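PDB 4CY9: DPSA from Streptomyces coelicolor, which is a twelve-subunit ferritin-like Dps protein that binds iron, and probably DNA, and is likely to oxidise iron for storage inside its shell. Local coordinates for residues Leu38-Val41 with His42-Val46; Lys132-Pro135 with Ala136-Asp139; Leu159-Ala162 with Gly163-Ala167. All coordinates share one frame; numbering follows the deposited sequence. Where two conformers were deposited one is given.

How the contacts relate
Contact 1 is buried near the end of helix 14-44, contact 2 is a partly buried turn where helix 105-133 gives way to helix 135-158, and contact 3 is the most exposed, a hairpin-like tail after helix 135-158. The first two lie on opposite sides of the chain's centre, their own centres about 34 Å apart. Contact 1 combines helical backbone bonds with a lysine packed over an indole, a carboxylate cap dominates contact 2, and contact 3 relies on backbone bonds around a serine and two glycines. Contacts 2 and 3 flank the same helix, 135-158. Subunit assembly joins contacts 1 and 3: Val46 packs on Glu160 of a neighbouring subunit.

Contact 1: residues Leu38-Val41 with His42-Val46; sequences LKHV and HWNVV
Lys39 and Trp43, one turn apart near the end of helix 14-44 in the ferritin-like four-helix bundle, form the tight half of this contact. Lys39 CB makes a CH-pi contact over the six-membered ring of Trp43, 3.9 Å from its centroid and 18° off the normal. Lys39 O lies 3.1 Å above the same face of the indole, toward its rim, so backbone and side chain of one residue share a single aromatic surface. That oxygen also accepts the helical bond from Trp43 N (2.9 Å). Beyond CG the lysine chain bends (chi2 -66°) and runs beside His42, bringing Lys39 NZ to 3.7 Å from His42 CD2; the ammonium is salt-bridged to Asp58 and to Asp69 of a neighbouring subunit. The His42 ring stacks on His54 and packs against Asp58 and against Glu73 of that subunit, a grouping consistent with the intersubunit ferroxidase site of Dps relatives. No side of the contact is open to solvent; its less regular part is the passage from helix to strand 45-46, where the backbone bonds weaken. Whereas His42 N still points almost straight at Leu38 O (2.9 Å), Val45 N makes a weak bond to Val41 O. Asn44 N is divided between two acceptors: weakly His40 O at 3.1 Å, and Val41 O, also at 3.1 Å, which it approaches from above the carbonyl plane, 69° out of it.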
# COMPACT_ATOMS: atom_id res chain seq x y z
N LEU A 38 15.21 -11.08 -23.73
CA LEU A 38 15.00 -11.66 -22.35
C LEU A 38 13.59 -12.28 -22.27
O LEU A 38 13.48 -13.33 -21.62
CB LEU A 38 15.06 -10.48 -21.32
CG LEU A 38 16.57 -10.00 -21.15
CD1 LEU A 38 16.47 -8.65 -20.37
CD2 LEU A 38 17.35 -11.02 -20.29
N LYS A 39 12.57 -11.65 -22.87
CA LYS A 39 11.24 -12.28 -22.77
C LYS A 39 11.28 -13.58 -23.56
O LYS A 39 10.69 -14.58 -23.13
CB LYS A 39 10.16 -11.39 -23.37
CG LYS A 39 9.60 -10.29 -22.37
CD LYS A 39 8.88 -11.16 -21.24
CE LYS A 39 7.94 -10.35 -20.42
NZ LYS A 39 7.32 -11.30 -19.41
N HIS A 40 11.92 -13.58 -24.71
CA HIS A 40 12.05 -14.87 -25.46
C HIS A 40 12.68 -15.97 -24.62
O HIS A 40 12.20 -17.13 -24.66
CB HIS A 40 12.91 -14.56 -26.74
CG HIS A 40 13.22 -15.77 -27.56
ND1 HIS A 40 12.40 -16.22 -28.58
CD2 HIS A 40 14.27 -16.69 -27.45
CE1 HIS A 40 12.94 -17.34 -29.11
NE2 HIS A 40 14.07 -17.65 -28.43
N VAL A 41 13.74 -15.64 -23.89
CA VAL A 41 14.35 -16.66 -23.03
C VAL A 41 13.34 -17.06 -21.96
O VAL A 41 13.19 -18.25 -21.60
CB VAL A 41 15.68 -16.12 -22.42
CG1 VAL A 41 16.23 -17.17 -21.46
CG2 VAL A 41 16.71 -15.92 -23.59
N HIS A 42 12.72 -16.10 -21.28
CA HIS A 42 11.73 -16.39 -20.23
C HIS A 42 10.69 -17.40 -20.73
O HIS A 42 10.28 -18.29 -19.99
CB HIS A 42 11.12 -15.04 -19.88
CG HIS A 42 9.98 -15.05 -18.91
ND1 HIS A 42 10.17 -15.03 -17.56
CD2 HIS A 42 8.62 -14.78 -19.13
CE1 HIS A 42 9.00 -14.94 -16.89
NE2 HIS A 42 8.01 -14.77 -17.89
N TRP A 43 10.21 -17.23 -21.95
CA TRP A 43 9.13 -18.13 -22.44
C TRP A 43 9.62 -19.47 -22.83
O TRP A 43 8.85 -20.44 -22.77
CB TRP A 43 8.49 -17.50 -23.69
CG TRP A 43 7.82 -16.18 -23.43
CD1 TRP A 43 7.15 -15.77 -22.29
CD2 TRP A 43 7.77 -15.05 -24.34
NE1 TRP A 43 6.72 -14.48 -22.41
CE2 TRP A 43 7.04 -14.00 -23.66
CE3 TRP A 43 8.25 -14.83 -25.66
CZ2 TRP A 43 6.78 -12.73 -24.24
CZ3 TRP A 43 7.93 -13.57 -26.27
CH2 TRP A 43 7.22 -12.54 -25.61
N ASN A 44 10.90 -19.59 -23.21
CA ASN A 44 11.38 -20.80 -23.89
C ASN A 44 12.46 -21.55 -23.12
O ASN A 44 13.05 -22.48 -23.65
CB ASN A 44 11.95 -20.40 -25.27
CG ASN A 44 10.82 -19.87 -26.19
OD1 ASN A 44 10.84 -18.69 -26.69
ND2 ASN A 44 9.78 -20.70 -26.34
N VAL A 45 12.67 -21.26 -21.84
CA VAL A 45 13.52 -22.08 -20.99
C VAL A 45 12.76 -23.33 -20.52
O VAL A 45 11.58 -23.23 -20.22
CB VAL A 45 13.96 -21.30 -19.67
CG1 VAL A 45 15.12 -20.38 -19.98
CG2 VAL A 45 12.81 -20.50 -19.00
N VAL A 46 13.46 -24.45 -20.41
CA VAL A 46 12.87 -25.73 -19.89
C VAL A 46 13.89 -26.38 -18.96
O VAL A 46 15.06 -25.95 -18.82
CB VAL A 46 12.53 -26.69 -21.12
CG1 VAL A 46 11.40 -26.01 -21.96
CG2 VAL A 46 13.77 -27.03 -21.98

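Contact 2: residues Lys132-Pro135 with Ala136-Asp139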
# COMPACT_ATOMS: atom_id res chain seq x y z
N LYS A 132 32.66 12.77 -23.62
CA LYS A 132 33.34 13.93 -24.35
C LYS A 132 32.33 15.00 -24.77
O LYS A 132 32.69 16.10 -25.17
CB LYS A 132 33.95 13.39 -25.63
CG LYS A 132 35.14 12.53 -25.18
CD LYS A 132 35.50 11.81 -26.43
CE LYS A 132 36.70 11.04 -25.85
NZ LYS A 132 37.37 10.54 -27.06
N ILE A 133 31.02 14.67 -24.76
CA ILE A 133 30.00 15.59 -25.28
C ILE A 133 29.14 16.18 -24.16
O ILE A 133 28.85 17.41 -24.15
CB ILE A 133 29.08 14.84 -26.31
CG1 ILE A 133 29.93 14.45 -27.58
CG2 ILE A 133 27.90 15.73 -26.81
CD1 ILE A 133 29.27 13.46 -28.53
N ASP A 134 28.68 15.35 -23.22
CA ASP A 134 27.71 15.84 -22.22
C ASP A 134 27.76 14.93 -20.98
O ASP A 134 27.28 13.77 -21.06
CB ASP A 134 26.33 15.64 -22.89
CG ASP A 134 25.21 15.87 -21.88
OD1 ASP A 134 25.40 16.66 -20.94
OD2 ASP A 134 24.15 15.30 -22.08
N PRO A 135 28.17 15.43 -19.85
CA PRO A 135 28.28 14.64 -18.62
C PRO A 135 26.87 14.17 -18.16
O PRO A 135 26.78 13.16 -17.46
CB PRO A 135 28.81 15.63 -17.54
CG PRO A 135 28.46 17.00 -18.10
CD PRO A 135 28.64 16.84 -19.63
N ALA A 136 25.78 14.86 -18.48
CA ALA A 136 24.50 14.36 -17.99
C ALA A 136 24.11 13.06 -18.68
O ALA A 136 23.59 12.13 -18.05
CB ALA A 136 23.39 15.43 -18.26
N THR A 137 24.43 12.96 -20.01
CA THR A 137 24.12 11.71 -20.72
C THR A 137 25.10 10.64 -20.29
O THR A 137 24.75 9.47 -20.17
CB THR A 137 24.22 11.93 -22.26
OG1 THR A 137 23.26 12.94 -22.65
CG2 THR A 137 23.91 10.57 -23.03
N GLU A 138 26.40 11.04 -20.13
CA GLU A 138 27.36 10.05 -19.65
C GLU A 138 26.92 9.44 -18.30
O GLU A 138 26.97 8.23 -18.14
CB GLU A 138 28.70 10.80 -19.43
CG GLU A 138 29.82 9.78 -19.05
CD GLU A 138 31.09 10.50 -18.55
OE1 GLU A 138 31.00 11.65 -18.12
OE2 GLU A 138 32.16 9.91 -18.52
N ASP A 139 26.42 10.28 -17.42
CA ASP A 139 26.01 9.76 -16.11
C ASP A 139 24.84 8.76 -16.30
O ASP A 139 24.77 7.75 -15.54
CB ASP A 139 25.60 10.98 -15.26
CG ASP A 139 25.11 10.62 -13.91
OD1 ASP A 139 25.82 10.11 -13.10
OD2 ASP A 139 23.93 10.81 -13.62
O HOH W 1 29.09 12.39 -15.98
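An N-cap opens helix 135-158, the last long helix of the ferritin-like bundle, with Asp134 as the capping residue just after helix 105-133. Its CG stands anti to the backbone N (chi1 170°), which turns the carboxylate back over the first turn. Both oxygens are used: Asp134 OD1 takes a weak bond from Ala136 N at 3.1 Å, and OD2 a weak one from Thr137 N, also at 3.1 Å. The shorter grip comes from the Thr137 hydroxyl, whose OG1 donates to Asp134 OD2 at 2.6 Å, reaching it on the anti side and 28° out of the carboxylate plane. Arg74 bonds to both members of this pair, and Arg124 of a neighbouring subunit forms a salt bridge with OD1, so the buried carboxylate is probably well stabilised as an anion. The first regular helical bond follows: Glu138 N donates to Asp134 O at 3.0 Å, in the carbonyl plane. Pro135, whose nitrogen has no hydrogen to offer, fills the first helical position, and its carbonyl accepts from Asp139 N. A water molecule donates both to Pro135 O, at 2.8 Å, and to Glu138 OE1, at 3.0 Å.

Contact 3: residues Leu159-Ala162 with Gly163-Ala167. With GOL (glycerol), chain C.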
# COMPACT_ATOMS: atom_id res chain seq x y z
N LEU A 159 26.87 -20.32 -14.04
CA LEU A 159 27.85 -21.07 -14.93
C LEU A 159 29.20 -21.19 -14.26
O LEU A 159 30.24 -21.63 -14.90
CB LEU A 159 28.03 -20.14 -16.23
CG LEU A 159 26.69 -19.80 -16.92
CD1 LEU A 159 26.82 -18.77 -18.11
CD2 LEU A 159 26.00 -21.11 -17.39
N GLU A 160 29.36 -20.67 -13.06
CA GLU A 160 30.70 -20.49 -12.43
C GLU A 160 31.03 -21.65 -11.50
O GLU A 160 30.13 -22.17 -10.72
CB GLU A 160 30.64 -19.22 -11.54
CG GLU A 160 31.98 -18.73 -10.95
CD GLU A 160 31.76 -17.43 -10.17
OE1 GLU A 160 30.58 -16.80 -10.13
OE2 GLU A 160 32.76 -17.00 -9.52
N SER A 161 32.36 -22.00 -11.48
CA SER A 161 32.83 -23.10 -10.61
C SER A 161 33.17 -22.53 -9.21
O SER A 161 33.36 -21.31 -9.03
CB SER A 161 34.08 -23.72 -11.30
OG SER A 161 35.17 -22.73 -11.15
N ALA A 162 33.28 -23.41 -8.19
CA ALA A 162 33.83 -22.99 -6.87
C ALA A 162 35.17 -22.28 -6.98
O ALA A 162 35.41 -21.32 -6.24
CB ALA A 162 33.98 -24.23 -5.92
N GLY A 163 36.02 -22.62 -7.98
CA GLY A 163 37.30 -21.90 -8.14
C GLY A 163 37.22 -20.57 -8.89
O GLY A 163 38.26 -19.88 -9.14
N GLY A 164 36.00 -20.19 -9.30
CA GLY A 164 35.80 -18.84 -9.87
C GLY A 164 36.00 -18.81 -11.35
O GLY A 164 36.18 -17.72 -11.87
N ALA A 165 35.90 -19.94 -12.05
CA ALA A 165 36.03 -19.95 -13.53
C ALA A 165 34.66 -20.05 -14.18
O ALA A 165 33.73 -20.72 -13.63
CB ALA A 165 36.87 -21.19 -14.00
N LEU A 166 34.51 -19.46 -15.36
CA LEU A 166 33.18 -19.60 -16.07
C LEU A 166 33.12 -20.77 -17.05
O LEU A 166 34.07 -20.92 -17.80
CB LEU A 166 32.93 -18.27 -16.82
CG LEU A 166 32.23 -17.10 -16.14
CD1 LEU A 166 31.87 -17.21 -14.63
CD2 LEU A 166 32.39 -15.73 -16.85
N ALA A 167 32.03 -21.59 -17.06
CA ALA A 167 31.80 -22.55 -18.17
C ALA A 167 31.48 -21.70 -19.45
O ALA A 167 32.36 -21.53 -20.31
CB ALA A 167 30.68 -23.56 -17.85
C1 GOL C . 39.27 -25.32 -10.44
O1 GOL C . 39.95 -24.26 -9.73
C2 GOL C . 37.86 -24.80 -10.50
O2 GOL C . 37.64 -24.07 -11.71
C3 GOL C . 36.85 -25.91 -10.27
O3 GOL C . 36.21 -25.52 -9.03
O HOH W 2 32.52 -23.55 -14.49
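Ser161 reaches across to Ala165 with its side chain: OG accepts a nearly straight bond from Ala165 N (3.0 Å, 162° at the hydrogen) while also hydrogen-bonding to a glycerol, probably left from crystallisation, whose O2 lies 2.9 Å from Ser161 OG. A chi1 of 72° sets OG between the backbone N and the carbonyl carbon, where it faces the returning segment 163-167. The same glycerol accepts at O3 from Gly163 N, 3.1 Å away, so it straddles the tip of the loop. Around this tip the chain makes a type I turn from Ser161 to Gly164, closed by Gly164 N donating to Ser161 O at 2.9 Å from well above the carbonyl plane. Gly164 then takes up positive phi (89°), where a CB would jam against the preceding carbonyl oxygen, and Ser161 N binds Ala165 O at 2.9 Å; together these define a type I turn with a G1 beta bulge at the end of a short hairpin. Replacing Ser161 by alanine removes OG, and Ala165 N would probably be left without its side-chain acceptor and the glycerol without one of its holds on the turn. Farther from the tip, Glu160 and Leu166 form a non-hydrogen-bonded antiparallel pair, and Ala167 N donates to Leu159 O at 2.8 Å. Between the two backbones Glu160 CA approaches Ala165 O at 3.3 Å in a CA-H...O contact, and a water donates to both Leu159 O and Ala165 O. Leu166 CD1 rests 3.9 Å from Glu160 CB. The extended Glu160 chain carries its carboxylate past Gly164 to a salt bridge with Arg102 of a neighbouring subunit, and Lys6 of another subunit bonds to Gly163 O.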